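Local coordinates for anaphase-promoting complex subunit cut9 (Schizosaccharomyces pombe, PDB 2XPI), which serves as a TPR-repeat subunit of the anaphase-promoting complex/cyclosome, the E3 ubiquitin ligase that controls progression through mitosis and the G1 phase, at residues Y275-S283 against D306-V317; F321-L332 against V341-S352. All blocks are in the same frame, centred on the assembly; numbering follows the deposited sequence.

How the contacts relate
Contacts 1 and 2 are successive joints along the TPR superhelix. Their centres lie about 14 Å apart. Contact 1 sets the turn inside TPR 6 against helix 305-317, the first helix of TPR 7. Contact 2 sets the second helix of TPR 7, 321-334, against helix 342-352 of TPR 8. The two thus share TPR 7, and the rings of Phe316 and Phe321 meet edge-to-face between its helices. Contact 1 is partly buried and mixes a salt bridge with a small apolar patch, beside the second subunit. Contact 2 is buried and mainly apolar, several hydroxyls bonding to carbonyls of their own helices. It lies beside the chain of another protein, which Phe316 of contact 1 also touches.

Contact 1: Y275-S283 against D306-V317; sequences YMLKLNKTS and DLLLCKADTLFV
Lys278 reaches Asp306 in a salt bridge. Its NZ lies 2.8 Å from Asp306 OD1 and meets it from above the carboxylate plane, 63° out of it. A bend at chi2 (-45°) swings the lysine chain, whose CB points away from the helix, round to the carboxylate. The other carboxylate oxygen, Asp306 OD2, pairs with Lys109 of the second subunit, so the aspartate is shared between two lysines. Leu277 supplies the apolar part. Its CD1 packs 3.9 Å from Leu307 CD2, and its CD2 lies 3.9 Å from Cys310 CB. The chain of Lys281 lies across Asp313, with NZ beside Cys310, and turns back to its own loop. Bends at chi2 and chi3 bring NZ to Leu279 O, a bond of 3.1 Å in the carbonyl plane. Replacing Lys281 by an alanine is likely to leave Leu279 O without this donor and to open a gap beside Cys310 and Asp313. Asn280 OD1 organises the next residues. Thr282 N donates to Asn280 OD1 at 2.9 Å, an Asx turn. Ser283 N donates to Asn280 OD1 at 3.1 Å, which makes an Asx motif. The hydroxyls of both also donate to it. Asn280 ND2 is bonded to Gly439 O. A type I turn, Met276 to Leu279, comes just before. Two TPR units join here: the turn between the helices of TPR 6 rests on the first helix of TPR 7.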
loop_
_atom_site.group_PDB
_atom_site.type_symbol
_atom_site.label_atom_id
_atom_site.label_comp_id
_atom_site.label_asym_id
_atom_site.label_seq_id
_atom_site.Cartn_x
_atom_site.Cartn_y
_atom_site.Cartn_z
ATOM N N TYR A 275 -28.462 -7.018 9.371
ATOM C CA TYR A 275 -27.613 -8.123 9.826
ATOM C C TYR A 275 -28.211 -9.486 9.469
ATOM O O TYR A 275 -27.528 -10.363 8.960
ATOM C CB TYR A 275 -27.337 -8.003 11.331
ATOM C CG TYR A 275 -26.278 -6.970 11.642
ATOM C CD1 TYR A 275 -25.837 -6.750 12.939
ATOM C CD2 TYR A 275 -25.712 -6.221 10.621
ATOM C CE1 TYR A 275 -24.855 -5.822 13.204
ATOM C CE2 TYR A 275 -24.751 -5.288 10.876
ATOM C CZ TYR A 275 -24.321 -5.089 12.169
ATOM O OH TYR A 275 -23.345 -4.143 12.392
ATOM N N MET A 276 -29.500 -9.648 9.721
ATOM C CA MET A 276 -30.184 -10.880 9.378
ATOM C C MET A 276 -30.025 -11.242 7.895
ATOM O O MET A 276 -30.014 -12.415 7.541
ATOM C CB MET A 276 -31.653 -10.815 9.817
ATOM C CG MET A 276 -31.812 -10.865 11.349
ATOM S SD MET A 276 -33.494 -10.578 11.958
ATOM C CE MET A 276 -34.282 -10.538 10.376
ATOM N N LEU A 277 -29.874 -10.247 7.028
ATOM C CA LEU A 277 -29.671 -10.525 5.606
ATOM C C LEU A 277 -28.355 -11.245 5.339
ATOM O O LEU A 277 -28.180 -11.822 4.267
ATOM C CB LEU A 277 -29.688 -9.245 4.770
ATOM C CG LEU A 277 -30.950 -8.404 4.632
ATOM C CD1 LEU A 277 -30.752 -7.470 3.457
ATOM C CD2 LEU A 277 -32.194 -9.266 4.428
ATOM N N LYS A 278 -27.422 -11.182 6.289
ATOM C CA LYS A 278 -26.112 -11.827 6.135
ATOM C C LYS A 278 -26.139 -13.313 6.497
ATOM O O LYS A 278 -25.163 -14.031 6.282
ATOM C CB LYS A 278 -25.063 -11.125 7.002
ATOM C CG LYS A 278 -24.733 -9.713 6.556
ATOM C CD LYS A 278 -24.556 -9.697 5.048
ATOM C CE LYS A 278 -23.945 -8.399 4.538
ATOM N NZ LYS A 278 -23.532 -8.569 3.110
ATOM N N LEU A 279 -27.274 -13.757 7.028
ATOM C CA LEU A 279 -27.354 -14.983 7.802
ATOM C C LEU A 279 -27.892 -16.184 7.047
ATOM O O LEU A 279 -28.231 -16.093 5.871
ATOM C CB LEU A 279 -28.240 -14.744 9.014
ATOM C CG LEU A 279 -27.569 -14.320 10.317
ATOM C CD1 LEU A 279 -26.179 -13.750 10.102
ATOM C CD2 LEU A 279 -28.489 -13.351 11.027
ATOM N N ASN A 280 -27.972 -17.312 7.749
ATOM C CA ASN A 280 -28.519 -18.538 7.189
ATOM C C ASN A 280 -29.957 -18.375 6.713
ATOM O O ASN A 280 -30.876 -18.147 7.513
ATOM C CB ASN A 280 -28.458 -19.683 8.195
ATOM C CG ASN A 280 -28.831 -21.011 7.568
ATOM O OD1 ASN A 280 -30.012 -21.360 7.460
ATOM N ND2 ASN A 280 -27.821 -21.755 7.125
ATOM N N LYS A 281 -30.140 -18.539 5.406
ATOM C CA LYS A 281 -31.429 -18.350 4.753
ATOM C C LYS A 281 -32.529 -19.324 5.188
ATOM O O LYS A 281 -33.708 -18.973 5.123
ATOM C CB LYS A 281 -31.250 -18.427 3.232
ATOM C CG LYS A 281 -31.782 -17.226 2.488
ATOM C CD LYS A 281 -31.169 -15.944 3.016
ATOM C CE LYS A 281 -29.659 -15.975 2.907
ATOM N NZ LYS A 281 -29.054 -14.670 3.272
ATOM N N THR A 282 -32.158 -20.532 5.623
ATOM C CA THR A 282 -33.144 -21.608 5.802
ATOM C C THR A 282 -33.756 -21.747 7.203
ATOM O O THR A 282 -34.944 -22.050 7.329
ATOM C CB THR A 282 -32.603 -23.004 5.321
ATOM O OG1 THR A 282 -31.741 -23.585 6.315
ATOM C CG2 THR A 282 -31.860 -22.878 3.992
ATOM N N SER A 283 -32.961 -21.519 8.246
ATOM C CA SER A 283 -33.373 -21.883 9.605
ATOM C C SER A 283 -34.424 -20.977 10.243
ATOM O O SER A 283 -35.234 -21.430 11.051
ATOM C CB SER A 283 -32.154 -22.008 10.526
ATOM O OG SER A 283 -31.248 -20.936 10.340
ATOM N N ASP A 306 -26.723 -6.037 -1.109
ATOM C CA ASP A 306 -26.936 -6.921 0.038
ATOM C C ASP A 306 -28.371 -7.461 0.115
ATOM O O ASP A 306 -28.584 -8.616 0.477
ATOM C CB ASP A 306 -26.547 -6.211 1.350
ATOM C CG ASP A 306 -25.042 -5.894 1.432
ATOM O OD1 ASP A 306 -24.211 -6.779 1.127
ATOM O OD2 ASP A 306 -24.685 -4.754 1.805
ATOM N N LEU A 307 -29.351 -6.637 -0.235
ATOM C CA LEU A 307 -30.749 -7.061 -0.197
ATOM C C LEU A 307 -31.071 -8.026 -1.345
ATOM O O LEU A 307 -31.804 -8.994 -1.177
ATOM C CB LEU A 307 -31.668 -5.833 -0.245
ATOM C CG LEU A 307 -33.181 -5.933 0.026
ATOM C CD1 LEU A 307 -33.993 -5.843 -1.257
ATOM C CD2 LEU A 307 -33.530 -7.188 0.792
ATOM N N LEU A 308 -30.517 -7.752 -2.516
ATOM C CA LEU A 308 -30.794 -8.573 -3.674
ATOM C C LEU A 308 -30.162 -9.950 -3.470
ATOM O O LEU A 308 -30.693 -10.977 -3.917
ATOM C CB LEU A 308 -30.311 -7.879 -4.946
ATOM C CG LEU A 308 -31.282 -6.733 -5.275
ATOM C CD1 LEU A 308 -30.970 -6.016 -6.572
ATOM C CD2 LEU A 308 -32.678 -7.291 -5.321
ATOM N N LEU A 309 -29.050 -9.958 -2.746
ATOM C CA LEU A 309 -28.413 -11.192 -2.352
ATOM C C LEU A 309 -29.127 -12.106 -1.293
ATOM O O LEU A 309 -28.930 -13.312 -1.407
ATOM C CB LEU A 309 -26.954 -10.940 -1.987
ATOM C CG LEU A 309 -25.850 -11.077 -3.043
ATOM C CD1 LEU A 309 -24.530 -11.112 -2.316
ATOM C CD2 LEU A 309 -25.977 -12.340 -3.875
ATOM N N CYS A 310 -29.910 -11.611 -0.298
ATOM C CA CYS A 310 -30.737 -12.571 0.503
ATOM C C CYS A 310 -31.580 -13.293 -0.528
ATOM O O CYS A 310 -31.577 -14.508 -0.576
ATOM C CB CYS A 310 -31.660 -12.003 1.673
ATOM S SG CYS A 310 -33.467 -12.692 1.690
ATOM N N LYS A 311 -32.263 -12.526 -1.375
ATOM C CA LYS A 311 -33.203 -13.070 -2.355
ATOM C C LYS A 311 -32.570 -14.113 -3.252
ATOM O O LYS A 311 -33.107 -15.198 -3.416
ATOM C CB LYS A 311 -33.754 -11.974 -3.264
ATOM C CG LYS A 311 -34.576 -10.910 -2.601
ATOM C CD LYS A 311 -34.662 -9.722 -3.549
ATOM C CE LYS A 311 -35.247 -8.495 -2.875
ATOM N NZ LYS A 311 -36.662 -8.737 -2.479
ATOM N N ALA A 312 -31.453 -13.755 -3.868
ATOM C CA ALA A 312 -30.821 -14.595 -4.863
ATOM C C ALA A 312 -30.413 -15.924 -4.235
ATOM O O ALA A 312 -30.610 -16.983 -4.819
ATOM C CB ALA A 312 -29.601 -13.881 -5.457
ATOM N N ASP A 313 -29.846 -15.849 -3.037
ATOM C CA ASP A 313 -29.441 -17.025 -2.302
ATOM C C ASP A 313 -30.648 -17.853 -1.940
ATOM O O ASP A 313 -30.597 -19.078 -1.992
ATOM C CB ASP A 313 -28.699 -16.634 -1.031
ATOM C CG ASP A 313 -27.203 -16.853 -1.142
ATOM O OD1 ASP A 313 -26.769 -17.996 -1.488
ATOM O OD2 ASP A 313 -26.461 -15.869 -0.875
ATOM N N THR A 314 -31.727 -17.184 -1.553
ATOM C CA THR A 314 -32.963 -17.883 -1.239
ATOM C C THR A 314 -33.497 -18.588 -2.488
ATOM O O THR A 314 -33.914 -19.732 -2.425
ATOM C CB THR A 314 -34.030 -16.932 -0.650
ATOM O OG1 THR A 314 -33.551 -16.390 0.583
ATOM C CG2 THR A 314 -35.323 -17.678 -0.381
ATOM N N LEU A 315 -33.467 -17.888 -3.620
ATOM C CA LEU A 315 -33.874 -18.434 -4.904
ATOM C C LEU A 315 -32.968 -19.595 -5.342
ATOM O O LEU A 315 -33.418 -20.542 -5.966
ATOM C CB LEU A 315 -33.829 -17.332 -5.955
ATOM C CG LEU A 315 -35.079 -16.531 -6.339
ATOM C CD1 LEU A 315 -36.330 -16.993 -5.602
ATOM C CD2 LEU A 315 -34.828 -15.041 -6.162
ATOM N N PHE A 316 -31.688 -19.511 -5.023
ATOM C CA PHE A 316 -30.762 -20.571 -5.362
ATOM C C PHE A 316 -31.026 -21.851 -4.560
ATOM O O PHE A 316 -30.945 -22.950 -5.100
ATOM C CB PHE A 316 -29.337 -20.104 -5.149
ATOM C CG PHE A 316 -28.307 -21.053 -5.670
ATOM C CD1 PHE A 316 -27.906 -20.996 -6.991
ATOM C CD2 PHE A 316 -27.722 -21.995 -4.833
ATOM C CE1 PHE A 316 -26.946 -21.861 -7.467
ATOM C CE2 PHE A 316 -26.767 -22.854 -5.305
ATOM C CZ PHE A 316 -26.379 -22.787 -6.632
ATOM N N VAL A 317 -31.343 -21.713 -3.277
ATOM C CA VAL A 317 -31.748 -22.859 -2.472
ATOM C C VAL A 317 -32.955 -23.591 -3.069
ATOM O O VAL A 317 -33.005 -24.823 -3.056
ATOM C CB VAL A 317 -32.105 -22.441 -1.050
ATOM C CG1 VAL A 317 -32.956 -23.516 -0.397
ATOM C CG2 VAL A 317 -30.851 -22.203 -0.258
#

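Contact 2: F321-L332 against V341-S352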
loop_
_atom_site.group_PDB
_atom_site.type_symbol
_atom_site.label_atom_id
_atom_site.label_comp_id
_atom_site.label_asym_id
_atom_site.label_seq_id
_atom_site.Cartn_x
_atom_site.Cartn_y
_atom_site.Cartn_z
ATOM N N PHE A 321 -32.918 -21.219 -10.819
ATOM C CA PHE A 321 -31.678 -20.692 -11.350
ATOM C C PHE A 321 -31.794 -19.533 -12.352
ATOM O O PHE A 321 -30.875 -18.727 -12.456
ATOM C CB PHE A 321 -30.831 -21.826 -11.924
ATOM C CG PHE A 321 -30.538 -22.920 -10.937
ATOM C CD1 PHE A 321 -29.766 -22.670 -9.810
ATOM C CD2 PHE A 321 -31.017 -24.213 -11.147
ATOM C CE1 PHE A 321 -29.495 -23.679 -8.897
ATOM C CE2 PHE A 321 -30.743 -25.236 -10.238
ATOM C CZ PHE A 321 -29.991 -24.976 -9.116
ATOM N N ILE A 322 -32.887 -19.452 -13.103
ATOM C CA ILE A 322 -33.076 -18.346 -14.038
ATOM C C ILE A 322 -33.338 -17.100 -13.223
ATOM O O ILE A 322 -32.839 -16.011 -13.531
ATOM C CB ILE A 322 -34.297 -18.570 -14.947
ATOM C CG1 ILE A 322 -34.171 -19.885 -15.721
ATOM C CG2 ILE A 322 -34.489 -17.406 -15.912
ATOM C CD1 ILE A 322 -35.473 -20.301 -16.386
ATOM N N ASP A 323 -34.124 -17.260 -12.166
ATOM C CA ASP A 323 -34.399 -16.141 -11.277
ATOM C C ASP A 323 -33.126 -15.588 -10.648
ATOM O O ASP A 323 -32.912 -14.372 -10.665
ATOM C CB ASP A 323 -35.427 -16.523 -10.218
ATOM C CG ASP A 323 -36.797 -16.772 -10.817
ATOM O OD1 ASP A 323 -37.018 -16.321 -11.967
ATOM O OD2 ASP A 323 -37.644 -17.423 -10.159
ATOM N N VAL A 324 -32.290 -16.479 -10.111
ATOM C CA VAL A 324 -30.996 -16.097 -9.568
ATOM C C VAL A 324 -30.180 -15.288 -10.586
ATOM O O VAL A 324 -29.567 -14.301 -10.225
ATOM C CB VAL A 324 -30.156 -17.325 -9.103
ATOM C CG1 VAL A 324 -28.780 -16.889 -8.606
ATOM C CG2 VAL A 324 -30.884 -18.123 -8.038
ATOM N N LEU A 325 -30.179 -15.699 -11.852
ATOM C CA LEU A 325 -29.423 -14.982 -12.885
ATOM C C LEU A 325 -30.020 -13.607 -13.258
ATOM O O LEU A 325 -29.284 -12.629 -13.485
ATOM C CB LEU A 325 -29.242 -15.847 -14.133
ATOM C CG LEU A 325 -28.141 -16.901 -14.002
ATOM C CD1 LEU A 325 -28.153 -17.897 -15.182
ATOM C CD2 LEU A 325 -26.791 -16.235 -13.845
ATOM N N ALA A 326 -31.339 -13.522 -13.323
ATOM C CA ALA A 326 -31.959 -12.222 -13.534
ATOM C C ALA A 326 -31.434 -11.218 -12.497
ATOM O O ALA A 326 -31.009 -10.118 -12.850
ATOM C CB ALA A 326 -33.454 -12.332 -13.460
ATOM N N ILE A 327 -31.447 -11.608 -11.224
ATOM C CA ILE A 327 -31.085 -10.700 -10.146
ATOM C C ILE A 327 -29.608 -10.399 -10.193
ATOM O O ILE A 327 -29.166 -9.247 -10.057
ATOM C CB ILE A 327 -31.378 -11.323 -8.770
ATOM C CG1 ILE A 327 -32.834 -11.108 -8.387
ATOM C CG2 ILE A 327 -30.519 -10.699 -7.687
ATOM C CD1 ILE A 327 -33.198 -11.867 -7.142
ATOM N N THR A 328 -28.849 -11.461 -10.388
ATOM C CA THR A 328 -27.420 -11.436 -10.193
ATOM C C THR A 328 -26.729 -10.718 -11.359
ATOM O O THR A 328 -25.713 -10.059 -11.198
ATOM C CB THR A 328 -26.934 -12.880 -10.008
ATOM O OG1 THR A 328 -25.829 -12.914 -9.108
ATOM C CG2 THR A 328 -26.568 -13.513 -11.328
ATOM N N THR A 329 -27.316 -10.829 -12.538
ATOM C CA THR A 329 -26.858 -10.089 -13.701
ATOM C C THR A 329 -27.161 -8.590 -13.557
ATOM O O THR A 329 -26.360 -7.754 -13.963
ATOM C CB THR A 329 -27.547 -10.628 -14.977
ATOM O OG1 THR A 329 -27.148 -11.990 -15.211
ATOM C CG2 THR A 329 -27.194 -9.771 -16.175
ATOM N N LYS A 330 -28.311 -8.251 -12.974
ATOM C CA LYS A 330 -28.659 -6.850 -12.725
ATOM C C LYS A 330 -27.699 -6.191 -11.743
ATOM O O LYS A 330 -27.364 -5.016 -11.893
ATOM C CB LYS A 330 -30.095 -6.717 -12.202
ATOM N N ILE A 331 -27.281 -6.937 -10.722
ATOM C CA ILE A 331 -26.305 -6.442 -9.753
ATOM C C ILE A 331 -24.983 -6.165 -10.461
ATOM O O ILE A 331 -24.300 -5.190 -10.169
ATOM C CB ILE A 331 -26.072 -7.452 -8.594
ATOM C CG1 ILE A 331 -27.361 -7.691 -7.801
ATOM C CG2 ILE A 331 -24.979 -6.966 -7.650
ATOM C CD1 ILE A 331 -27.139 -8.474 -6.517
ATOM N N LEU A 332 -24.638 -7.020 -11.411
ATOM C CA LEU A 332 -23.385 -6.888 -12.137
ATOM C C LEU A 332 -23.348 -5.735 -13.134
ATOM O O LEU A 332 -22.270 -5.305 -13.538
ATOM C CB LEU A 332 -23.039 -8.198 -12.834
ATOM C CG LEU A 332 -21.800 -8.861 -12.243
ATOM C CD1 LEU A 332 -21.315 -8.105 -10.987
ATOM C CD2 LEU A 332 -22.111 -10.305 -11.938
ATOM N N VAL A 341 -21.023 -11.153 -5.548
ATOM C CA VAL A 341 -22.103 -11.676 -6.347
ATOM C C VAL A 341 -21.647 -12.904 -7.127
ATOM O O VAL A 341 -22.472 -13.705 -7.574
ATOM C CB VAL A 341 -22.646 -10.622 -7.318
ATOM C CG1 VAL A 341 -21.762 -10.536 -8.537
ATOM C CG2 VAL A 341 -24.033 -10.996 -7.734
ATOM N N TYR A 342 -20.340 -13.071 -7.271
ATOM C CA TYR A 342 -19.831 -14.091 -8.190
ATOM C C TYR A 342 -20.110 -15.578 -7.877
ATOM O O TYR A 342 -20.495 -16.326 -8.767
ATOM C CB TYR A 342 -18.366 -13.838 -8.562
ATOM C CG TYR A 342 -18.236 -12.793 -9.635
ATOM C CD1 TYR A 342 -18.645 -13.063 -10.916
ATOM C CD2 TYR A 342 -17.735 -11.528 -9.362
ATOM C CE1 TYR A 342 -18.551 -12.120 -11.907
ATOM C CE2 TYR A 342 -17.640 -10.571 -10.347
ATOM C CZ TYR A 342 -18.046 -10.880 -11.619
ATOM O OH TYR A 342 -17.964 -9.960 -12.638
ATOM N N PRO A 343 -19.922 -16.021 -6.629
ATOM C CA PRO A 343 -20.227 -17.443 -6.404
ATOM C C PRO A 343 -21.633 -17.881 -6.861
ATOM O O PRO A 343 -21.776 -18.927 -7.527
ATOM C CB PRO A 343 -20.087 -17.583 -4.898
ATOM C CG PRO A 343 -19.003 -16.557 -4.550
ATOM C CD PRO A 343 -19.248 -15.395 -5.472
ATOM N N LEU A 344 -22.645 -17.088 -6.515
ATOM C CA LEU A 344 -24.021 -17.364 -6.907
ATOM C C LEU A 344 -24.177 -17.292 -8.425
ATOM O O LEU A 344 -24.871 -18.105 -9.056
ATOM C CB LEU A 344 -24.958 -16.339 -6.268
ATOM C CG LEU A 344 -25.940 -16.764 -5.180
ATOM C CD1 LEU A 344 -26.144 -18.294 -5.154
ATOM C CD2 LEU A 344 -25.479 -16.255 -3.828
ATOM N N HIS A 345 -23.546 -16.284 -9.000
ATOM C CA HIS A 345 -23.624 -16.053 -10.419
ATOM C C HIS A 345 -22.918 -17.184 -11.192
ATOM O O HIS A 345 -23.486 -17.793 -12.107
ATOM C CB HIS A 345 -22.975 -14.710 -10.715
ATOM C CG HIS A 345 -23.180 -14.252 -12.114
ATOM N ND1 HIS A 345 -22.138 -14.050 -12.988
ATOM C CD2 HIS A 345 -24.311 -13.993 -12.805
ATOM C CE1 HIS A 345 -22.621 -13.667 -14.159
ATOM N NE2 HIS A 345 -23.937 -13.625 -14.073
ATOM N N LEU A 346 -21.670 -17.445 -10.816
ATOM C CA LEU A 346 -20.892 -18.522 -11.398
ATOM C C LEU A 346 -21.619 -19.869 -11.308
ATOM O O LEU A 346 -21.770 -20.585 -12.316
ATOM C CB LEU A 346 -19.545 -18.630 -10.691
ATOM C CG LEU A 346 -18.366 -17.864 -11.283
ATOM C CD1 LEU A 346 -18.733 -17.159 -12.555
ATOM C CD2 LEU A 346 -17.813 -16.883 -10.271
ATOM N N ALA A 347 -22.054 -20.220 -10.099
ATOM C CA ALA A 347 -22.656 -21.525 -9.880
ATOM C C ALA A 347 -23.944 -21.676 -10.698
ATOM O O ALA A 347 -24.234 -22.753 -11.216
ATOM C CB ALA A 347 -22.904 -21.751 -8.414
ATOM N N SER A 348 -24.706 -20.595 -10.836
ATOM C CA SER A 348 -25.917 -20.632 -11.650
ATOM C C SER A 348 -25.626 -20.737 -13.139
ATOM O O SER A 348 -26.373 -21.389 -13.866
ATOM C CB SER A 348 -26.804 -19.418 -11.377
ATOM O OG SER A 348 -27.295 -19.460 -10.051
ATOM N N LEU A 349 -24.550 -20.102 -13.599
ATOM C CA LEU A 349 -24.135 -20.251 -14.997
ATOM C C LEU A 349 -23.650 -21.689 -15.290
ATOM O O LEU A 349 -23.933 -22.231 -16.356
ATOM C CB LEU A 349 -23.070 -19.212 -15.402
ATOM C CG LEU A 349 -23.461 -17.729 -15.539
ATOM C CD1 LEU A 349 -22.214 -16.827 -15.679
ATOM C CD2 LEU A 349 -24.462 -17.471 -16.678
ATOM N N HIS A 350 -22.938 -22.306 -14.357
ATOM C CA HIS A 350 -22.496 -23.681 -14.556
ATOM C C HIS A 350 -23.688 -24.641 -14.688
ATOM O O HIS A 350 -23.683 -25.555 -15.521
ATOM C CB HIS A 350 -21.598 -24.121 -13.410
ATOM C CG HIS A 350 -21.294 -25.581 -13.409
ATOM N ND1 HIS A 350 -21.994 -26.484 -12.636
ATOM C CD2 HIS A 350 -20.365 -26.299 -14.082
ATOM C CE1 HIS A 350 -21.508 -27.696 -12.832
ATOM N NE2 HIS A 350 -20.520 -27.612 -13.705
ATOM N N GLU A 351 -24.703 -24.419 -13.860
ATOM C CA GLU A 351 -25.924 -25.204 -13.888
ATOM C C GLU A 351 -26.623 -25.135 -15.247
ATOM O O GLU A 351 -27.231 -26.100 -15.693
ATOM C CB GLU A 351 -26.863 -24.715 -12.788
ATOM C CG GLU A 351 -28.337 -24.841 -13.127
ATOM C CD GLU A 351 -28.887 -26.207 -12.797
ATOM O OE1 GLU A 351 -29.904 -26.606 -13.404
ATOM O OE2 GLU A 351 -28.296 -26.886 -11.927
ATOM N N SER A 352 -26.537 -23.989 -15.909
ATOM C CA SER A 352 -27.202 -23.821 -17.194
ATOM C C SER A 352 -26.254 -24.135 -18.350
ATOM O O SER A 352 -26.668 -24.203 -19.502
ATOM C CB SER A 352 -27.762 -22.408 -17.319
ATOM O OG SER A 352 -28.545 -22.087 -16.180
#
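Leu332 packs against Val341, CD2 to CG1 at 3.4 Å. The same Leu332 CD2 sits over one face of the His345 ring, 4.0 Å from its centroid and close to the ring normal, a CH-pi contact. It also touches Tyr342 at CE1. Val341 uses its other branch against Ile331, CG2 to CG2 at 4.1 Å, the side chains running past each other in opposite directions. Leu325, the other large contributor, is a knob in the hole formed by His345, Ser348, Leu349 and Ser352. Its CD2 lies 3.9 Å from Leu349 CD2, and the side chains cross at about a right angle. His345 answers as a knob among Leu325, Thr328, Thr329 and Leu332. With CG anti to the backbone N (chi1 -171°), its ring reaches in between them. At the far end Glu351 lies on the Phe321 ring. Its CG is 3.8 Å from the ring centroid, and ring and carboxylate are stacked with planes 21° apart. Glu351 OE1 is bonded to Asn511 N. Ser348 OG turns back to Leu344 O at 2.9 Å, which satisfies this buried hydroxyl within its own helix. The short-segment axes pass 9.4 Å apart at 137°, well off antiparallel. Such packing joins consecutive repeats of a TPR superhelix, here TPR 7 and TPR 8. TPR 8 is among the repeats that bind hcn1, consistent with Phe321 and Leu344 packing on another protein's chain.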